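Local atomic coordinates of serine hydrolase CCSP0084 (Cycloclasticus sp. P1, PDB entry 4I3F), a protein that probably acts as a serine hydrolase of the alpha/beta hydrolase fold, cleaving esters and carbon-carbon bonds of meta-cleavage products from aromatic compounds. Residues L48-S53 with L77-A82; T119-N124 with K143-M148; K182-P187 with V281-K286. All blocks are in the same frame, centred on the assembly; numbering follows the deposited sequence.

Interaction 1 (L48-S53 with L77-A82); sequences LLLHGS and LAPDIA
L48 and L77 pair in parallel where strands 46-50 and 75-79 lie side by side in the central sheet of the alpha/beta hydrolase fold. L49 N donates to L77 O at 2.8 Å. Toward their C-terminal ends the strands diverge, their axes at 30°, and a water bridges them where they part. It donates to L49 O and to P79 O, both at 2.7 Å, takes a weak bond from H51 N, and also meets H51 ND1 at 3.2 Å. On the face carrying L48 and L77, L48 CD1 lies 3.7 Å from P79 CD, the two side chains crossing at about a right angle. H51 CG stands between the backbone N and the carbonyl carbon (chi1 70°), and this turns the imidazole toward residues 79-81. I81 CD1 sits over one ring face in a CH-pi contact, 3.8 Å from the centroid and only 3° off the normal, while D80 CA lies at the ring edge. H51 opens an HGSGPG sequence, probably the oxyanion-hole loop as in related hydrolases. Helix 96-113 covers L48, L50 and P79 through Q107 and I81 through W103, helix 59-63 packs on L49, H51 and A78, and strand 119-124 pairs with the other edge of strand 46-50.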
# COMPACT_ATOMS: atom_id res chain seq x y z
N LEU A 48 -6.95 -7.63 -4.80
CA LEU A 48 -5.83 -6.85 -5.33
C LEU A 48 -5.15 -6.19 -4.14
O LEU A 48 -5.80 -5.48 -3.37
CB LEU A 48 -6.35 -5.77 -6.29
CG LEU A 48 -5.33 -4.76 -6.85
CD1 LEU A 48 -4.29 -5.47 -7.70
CD2 LEU A 48 -6.01 -3.67 -7.66
N LEU A 49 -3.86 -6.45 -3.96
CA LEU A 49 -3.14 -5.91 -2.80
C LEU A 49 -2.14 -4.85 -3.25
O LEU A 49 -1.29 -5.11 -4.10
CB LEU A 49 -2.40 -7.03 -2.04
CG LEU A 49 -3.33 -8.08 -1.41
CD1 LEU A 49 -3.38 -9.33 -2.27
CD2 LEU A 49 -2.90 -8.42 0.01
N LEU A 50 -2.25 -3.66 -2.66
CA LEU A 50 -1.43 -2.53 -3.08
C LEU A 50 -0.49 -2.11 -1.95
O LEU A 50 -0.93 -1.72 -0.86
CB LEU A 50 -2.32 -1.35 -3.51
CG LEU A 50 -3.30 -1.62 -4.65
CD1 LEU A 50 -4.08 -0.36 -5.03
CD2 LEU A 50 -2.56 -2.17 -5.86
N HIS A 51 0.82 -2.21 -2.22
CA HIS A 51 1.86 -1.97 -1.21
C HIS A 51 2.07 -0.49 -0.86
O HIS A 51 1.46 0.39 -1.46
CB HIS A 51 3.16 -2.60 -1.70
CG HIS A 51 3.78 -1.89 -2.86
ND1 HIS A 51 3.86 -2.44 -4.12
CD2 HIS A 51 4.38 -0.68 -2.95
CE1 HIS A 51 4.47 -1.60 -4.94
NE2 HIS A 51 4.79 -0.52 -4.25
N GLY A 52 2.94 -0.24 0.13
CA GLY A 52 3.20 1.11 0.62
C GLY A 52 4.35 1.82 -0.07
O GLY A 52 4.80 1.40 -1.14
N SER A 53 4.86 2.89 0.54
CA SER A 53 5.86 3.71 -0.12
C SER A 53 7.16 3.89 0.66
O SER A 53 7.78 4.96 0.61
CB SER A 53 5.27 5.08 -0.48
OG SER A 53 4.68 5.70 0.67
N LEU A 77 -3.76 -10.84 -6.41
CA LEU A 77 -2.92 -10.12 -7.35
C LEU A 77 -2.18 -9.03 -6.57
O LEU A 77 -2.81 -8.20 -5.92
CB LEU A 77 -3.76 -9.50 -8.48
CG LEU A 77 -4.56 -10.52 -9.29
CD1 LEU A 77 -5.97 -10.68 -8.74
CD2 LEU A 77 -4.59 -10.14 -10.77
N ALA A 78 -0.85 -9.05 -6.63
CA ALA A 78 -0.04 -8.06 -5.91
C ALA A 78 1.01 -7.48 -6.84
O ALA A 78 2.09 -8.05 -6.99
CB ALA A 78 0.63 -8.70 -4.69
N PRO A 79 0.70 -6.35 -7.48
CA PRO A 79 1.66 -5.78 -8.42
C PRO A 79 2.66 -4.84 -7.75
O PRO A 79 2.36 -4.26 -6.71
CB PRO A 79 0.77 -4.97 -9.35
CG PRO A 79 -0.36 -4.48 -8.42
CD PRO A 79 -0.62 -5.67 -7.53
N ASP A 80 3.84 -4.70 -8.36
CA ASP A 80 4.69 -3.56 -8.04
C ASP A 80 3.98 -2.35 -8.62
O ASP A 80 3.59 -2.32 -9.79
CB ASP A 80 6.09 -3.69 -8.68
CG ASP A 80 6.98 -4.72 -7.98
OD1 ASP A 80 6.56 -5.31 -6.96
OD2 ASP A 80 8.11 -4.92 -8.46
N ILE A 81 3.77 -1.35 -7.77
CA ILE A 81 3.05 -0.15 -8.18
C ILE A 81 4.00 0.68 -9.04
O ILE A 81 5.22 0.63 -8.87
CB ILE A 81 2.53 0.59 -6.92
CG1 ILE A 81 1.48 -0.28 -6.22
CG2 ILE A 81 1.92 1.93 -7.25
CD1 ILE A 81 1.06 0.24 -4.86
N ALA A 82 3.44 1.41 -10.01
CA ALA A 82 4.25 2.12 -10.99
C ALA A 82 5.29 3.00 -10.31
O ALA A 82 4.99 3.69 -9.32
CB ALA A 82 3.37 2.94 -11.93
O HOH W 1 1.29 -4.42 -4.21

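Interaction 2 (T119-N124 with K143-M148); sequences THIVGN and KKAVLM
V122 and V146 sit at the middle of the tight part of this contact, the parallel pairing of strands 119-124 and 142-148 in a beta-alpha-beta unit. Their side chains run side by side on one face of the sheet, CG2 of V122 being 4.1 Å from CB of V146; on the other face I121 CG2 meets A145 CB at 3.7 Å. The backbone ladder through I121 N, V146 N, G123 N and M148 N keeps both strands in step. Beyond it, the bent M148 chain brings CE to 3.4 Å from N124 CG, the side chains crossing obliquely; N124 ND2 is held by N62. G123 is the first glycine of a GxSxG pattern with S125, consistent with the nucleophile elbow of this fold. At the opposite, partly exposed end the lysines share H120. K144 N donates to H120 ND1 at 3.0 Å, exactly in the ring plane, while K143 CE passes over a ring face, 3.8 Å from the centroid. H120 CG is anti to the carbonyl carbon (chi1 -68°), which sets the ring alongside K144. Replacing H120 by alanine would probably leave K144 N without this acceptor and the K143 chain without the ring it lies over. K144 NZ reaches outward to a salt bridge with D302. Helix 126-137 covers the face of I121, A145 and L147, helix 286-298 lies against V122 and V146, with F297 also stacked on H120, and strand 46-50 pairs with the far edge of strand 119-124.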
# COMPACT_ATOMS: atom_id res chain seq x y z
N THR A 119 -13.15 -6.77 -8.02
CA THR A 119 -12.18 -7.35 -7.10
C THR A 119 -12.29 -6.77 -5.69
O THR A 119 -12.71 -5.62 -5.52
CB THR A 119 -10.73 -7.16 -7.63
OG1 THR A 119 -9.81 -7.90 -6.82
CG2 THR A 119 -10.34 -5.68 -7.61
N HIS A 120 -11.96 -7.57 -4.67
CA HIS A 120 -11.69 -7.01 -3.35
C HIS A 120 -10.35 -6.29 -3.43
O HIS A 120 -9.56 -6.54 -4.34
CB HIS A 120 -11.60 -8.10 -2.28
CG HIS A 120 -12.90 -8.80 -1.98
ND1 HIS A 120 -14.08 -8.13 -1.75
CD2 HIS A 120 -13.17 -10.12 -1.83
CE1 HIS A 120 -15.03 -9.02 -1.48
NE2 HIS A 120 -14.50 -10.23 -1.52
N ILE A 121 -10.07 -5.42 -2.47
CA ILE A 121 -8.83 -4.64 -2.52
C ILE A 121 -8.28 -4.37 -1.12
O ILE A 121 -9.05 -4.15 -0.17
CB ILE A 121 -9.03 -3.33 -3.36
CG1 ILE A 121 -7.72 -2.54 -3.49
CG2 ILE A 121 -10.20 -2.49 -2.82
CD1 ILE A 121 -7.79 -1.45 -4.57
N VAL A 122 -6.95 -4.43 -1.00
CA VAL A 122 -6.25 -4.12 0.25
C VAL A 122 -5.19 -3.10 -0.09
O VAL A 122 -4.47 -3.26 -1.08
CB VAL A 122 -5.55 -5.36 0.84
CG1 VAL A 122 -4.85 -5.00 2.16
CG2 VAL A 122 -6.55 -6.48 1.09
N GLY A 123 -5.08 -2.04 0.71
CA GLY A 123 -4.06 -1.04 0.46
C GLY A 123 -3.34 -0.54 1.69
O GLY A 123 -3.97 -0.15 2.69
N ASN A 124 -2.00 -0.54 1.62
CA ASN A 124 -1.15 -0.02 2.68
C ASN A 124 -0.68 1.38 2.35
O ASN A 124 -0.13 1.61 1.29
CB ASN A 124 0.08 -0.93 2.84
CG ASN A 124 1.21 -0.29 3.66
OD1 ASN A 124 1.00 0.66 4.41
ND2 ASN A 124 2.42 -0.83 3.52
N LYS A 143 -15.27 -4.45 -4.78
CA LYS A 143 -16.24 -5.07 -3.89
C LYS A 143 -15.97 -4.56 -2.48
O LYS A 143 -16.41 -3.46 -2.13
CB LYS A 143 -16.13 -6.60 -3.97
CG LYS A 143 -16.68 -7.20 -5.29
CD LYS A 143 -15.97 -8.49 -5.69
CE LYS A 143 -16.25 -9.64 -4.73
NZ LYS A 143 -17.69 -10.03 -4.74
N LYS A 144 -15.24 -5.32 -1.67
CA LYS A 144 -14.86 -4.85 -0.34
C LYS A 144 -13.44 -4.31 -0.32
O LYS A 144 -12.60 -4.75 -1.11
CB LYS A 144 -14.96 -5.97 0.70
CG LYS A 144 -16.36 -6.38 1.08
CD LYS A 144 -16.26 -7.51 2.10
CE LYS A 144 -17.35 -7.44 3.16
NZ LYS A 144 -18.61 -8.11 2.74
N ALA A 145 -13.17 -3.40 0.61
CA ALA A 145 -11.85 -2.79 0.74
C ALA A 145 -11.31 -2.88 2.16
O ALA A 145 -12.05 -2.68 3.14
CB ALA A 145 -11.89 -1.33 0.29
N VAL A 146 -10.03 -3.19 2.27
CA VAL A 146 -9.31 -3.11 3.54
C VAL A 146 -8.19 -2.10 3.39
O VAL A 146 -7.38 -2.20 2.47
CB VAL A 146 -8.71 -4.47 3.94
CG1 VAL A 146 -7.76 -4.30 5.15
CG2 VAL A 146 -9.81 -5.46 4.27
N LEU A 147 -8.16 -1.11 4.28
CA LEU A 147 -7.05 -0.16 4.31
C LEU A 147 -6.16 -0.47 5.52
O LEU A 147 -6.64 -0.99 6.54
CB LEU A 147 -7.55 1.28 4.40
CG LEU A 147 -8.57 1.71 3.35
CD1 LEU A 147 -8.97 3.18 3.53
CD2 LEU A 147 -8.05 1.45 1.92
N MET A 148 -4.87 -0.19 5.38
CA MET A 148 -3.92 -0.41 6.46
C MET A 148 -3.03 0.81 6.54
O MET A 148 -2.18 1.03 5.67
CB MET A 148 -3.06 -1.65 6.19
CG MET A 148 -2.33 -2.17 7.41
SD MET A 148 -0.92 -3.22 6.98
CE MET A 148 0.25 -1.99 6.39

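Interaction 3 (K182-P187 with V281-K286); sequences KFLFDP and VQIEKK
E284, on the short helix 281-284, grips the loop after helix 173-182 by bonding two successive backbone amides, those of F185 and D186. Its side chain is extended at first, CG anti to the backbone N (chi1 -172°), and then bends at chi2, which carries the carboxylate across to the loop. CB starts against L184, 3.8 Å from CD2, the two side chains sliding past each other in opposite directions. Past CG, CD arrives 3.3 Å from F185 N. At the tip each oxygen takes one amide. OE1 accepts F185 N at 2.7 Å in a nearly straight bond (165°), and OE2 accepts D186 N, also at 2.7 Å but more bent (150°). Both use the syn lone pair, on the side of the other oxygen, and this two-point hold fixes the rotation of the carboxylate. OE1 is further gripped by G278 N and lies 3.6 Å from L184 CD2, whereas OE2 rests 3.4 Å from F185 CB, at the edge of that residue's ring. With three amides directed at it, the buried carboxylate is probably favoured in its charged form. L184 also brings CD2 to I283 CB, adding an apolar touch beside the polar one. Just past the helix, K286 NZ bonds back to I283 O, 2.8 Å away and in the carbonyl plane. The loop leads from helix 173-182 toward helix 194-206, in a helical insertion that probably forms the lid, as in related alpha/beta hydrolases. F183 stacks on F253 and W280 and F185 meets H276, while behind helix 281-284 V281 and Q282 rest on M148 of strand 142-148 and F289 of helix 286-298.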
# COMPACT_ATOMS: atom_id res chain seq x y z
N LYS A 182 11.76 1.71 12.24
CA LYS A 182 10.63 2.53 12.71
C LYS A 182 9.28 2.08 12.17
O LYS A 182 8.23 2.48 12.68
CB LYS A 182 10.87 4.01 12.37
CG LYS A 182 11.92 4.68 13.24
CD LYS A 182 11.44 4.75 14.70
CE LYS A 182 12.47 5.41 15.59
NZ LYS A 182 11.98 5.54 17.00
N PHE A 183 9.29 1.25 11.13
CA PHE A 183 8.06 0.68 10.60
C PHE A 183 7.45 -0.35 11.55
O PHE A 183 6.31 -0.77 11.37
CB PHE A 183 8.31 0.03 9.24
CG PHE A 183 8.29 1.00 8.09
CD1 PHE A 183 7.11 1.63 7.73
CD2 PHE A 183 9.44 1.27 7.37
CE1 PHE A 183 7.08 2.52 6.66
CE2 PHE A 183 9.42 2.16 6.31
CZ PHE A 183 8.24 2.78 5.95
N LEU A 184 8.23 -0.78 12.54
CA LEU A 184 7.74 -1.76 13.50
C LEU A 184 7.81 -1.18 14.91
O LEU A 184 8.70 -0.39 15.22
CB LEU A 184 8.57 -3.04 13.42
CG LEU A 184 8.39 -3.80 12.11
CD1 LEU A 184 9.56 -4.72 11.86
CD2 LEU A 184 7.11 -4.60 12.16
N PHE A 185 6.86 -1.57 15.76
CA PHE A 185 6.91 -1.19 17.17
C PHE A 185 7.97 -2.02 17.90
O PHE A 185 8.67 -1.51 18.78
CB PHE A 185 5.54 -1.37 17.83
CG PHE A 185 5.54 -1.05 19.30
CD1 PHE A 185 5.35 0.25 19.74
CD2 PHE A 185 5.75 -2.06 20.24
CE1 PHE A 185 5.37 0.54 21.11
CE2 PHE A 185 5.77 -1.77 21.60
CZ PHE A 185 5.58 -0.47 22.03
N ASP A 186 8.07 -3.31 17.55
CA ASP A 186 9.11 -4.19 18.08
C ASP A 186 9.95 -4.70 16.92
O ASP A 186 9.60 -5.69 16.28
CB ASP A 186 8.50 -5.37 18.86
CG ASP A 186 9.54 -6.39 19.32
OD1 ASP A 186 10.75 -6.12 19.21
OD2 ASP A 186 9.15 -7.48 19.80
N PRO A 187 11.08 -4.03 16.65
CA PRO A 187 11.93 -4.35 15.50
C PRO A 187 12.47 -5.79 15.51
O PRO A 187 12.78 -6.31 14.45
CB PRO A 187 13.09 -3.36 15.63
CG PRO A 187 12.58 -2.26 16.49
CD PRO A 187 11.61 -2.90 17.43
N VAL A 281 1.50 -3.17 9.99
CA VAL A 281 0.61 -4.03 10.78
C VAL A 281 0.69 -5.47 10.29
O VAL A 281 0.66 -6.41 11.09
CB VAL A 281 -0.87 -3.56 10.69
CG1 VAL A 281 -1.77 -4.46 11.51
CG2 VAL A 281 -1.01 -2.11 11.16
N GLN A 282 0.81 -5.64 8.97
CA GLN A 282 0.79 -6.96 8.36
C GLN A 282 2.06 -7.78 8.62
O GLN A 282 2.05 -9.00 8.44
CB GLN A 282 0.52 -6.85 6.85
CG GLN A 282 1.76 -6.69 5.95
CD GLN A 282 2.40 -5.30 5.98
OE1 GLN A 282 2.12 -4.47 6.85
NE2 GLN A 282 3.28 -5.05 5.02
N ILE A 283 3.13 -7.11 9.04
CA ILE A 283 4.36 -7.79 9.41
C ILE A 283 4.44 -7.95 10.93
O ILE A 283 4.85 -9.00 11.42
CB ILE A 283 5.63 -7.01 8.95
CG1 ILE A 283 5.57 -6.67 7.47
CG2 ILE A 283 6.90 -7.80 9.28
CD1 ILE A 283 5.50 -7.87 6.57
N GLU A 284 4.04 -6.92 11.67
CA GLU A 284 4.13 -6.98 13.13
C GLU A 284 3.15 -8.00 13.69
O GLU A 284 3.51 -8.79 14.57
CB GLU A 284 3.84 -5.60 13.74
CG GLU A 284 4.10 -5.50 15.24
CD GLU A 284 5.10 -4.40 15.57
OE1 GLU A 284 5.11 -3.38 14.85
OE2 GLU A 284 5.86 -4.55 16.54
N LYS A 285 1.92 -7.96 13.19
CA LYS A 285 0.85 -8.85 13.64
C LYS A 285 0.41 -9.70 12.46
O LYS A 285 -0.75 -9.61 12.04
CB LYS A 285 -0.37 -8.04 14.09
CG LYS A 285 -0.07 -6.77 14.88
CD LYS A 285 0.27 -7.09 16.32
CE LYS A 285 0.35 -5.81 17.17
NZ LYS A 285 0.60 -6.12 18.61
N LYS A 286 1.30 -10.52 11.92
CA LYS A 286 0.97 -11.33 10.75
C LYS A 286 -0.30 -12.14 10.93
O LYS A 286 -1.22 -12.04 10.11
CB LYS A 286 2.11 -12.28 10.41
CG LYS A 286 3.42 -11.59 10.10
CD LYS A 286 4.47 -12.60 9.75
CE LYS A 286 5.82 -11.93 9.63
NZ LYS A 286 6.22 -11.38 10.96

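How the interactions relate
From the N terminus, segment 48-53 first closes on 77-82 across 23 residues (interaction 1). The chain then returns through helix 96-113 to strand 119-124, laid along the other edge of strand 46-50, and helix 126-137 carries it on to strand 142-148 (interaction 2). The two contacts thus form four adjacent parallel strands, joined where L50 N approaches V122 O at 2.8 Å. Interaction 3 closes a far longer loop of 93 residues, linking the helical insertion to the segment after the last strand, 269-274. The three follow in series, neither nested nor crossed; interactions 2 and 3 touch through M148 with V281 and Q282, whereas interactions 1 and 3 do not touch.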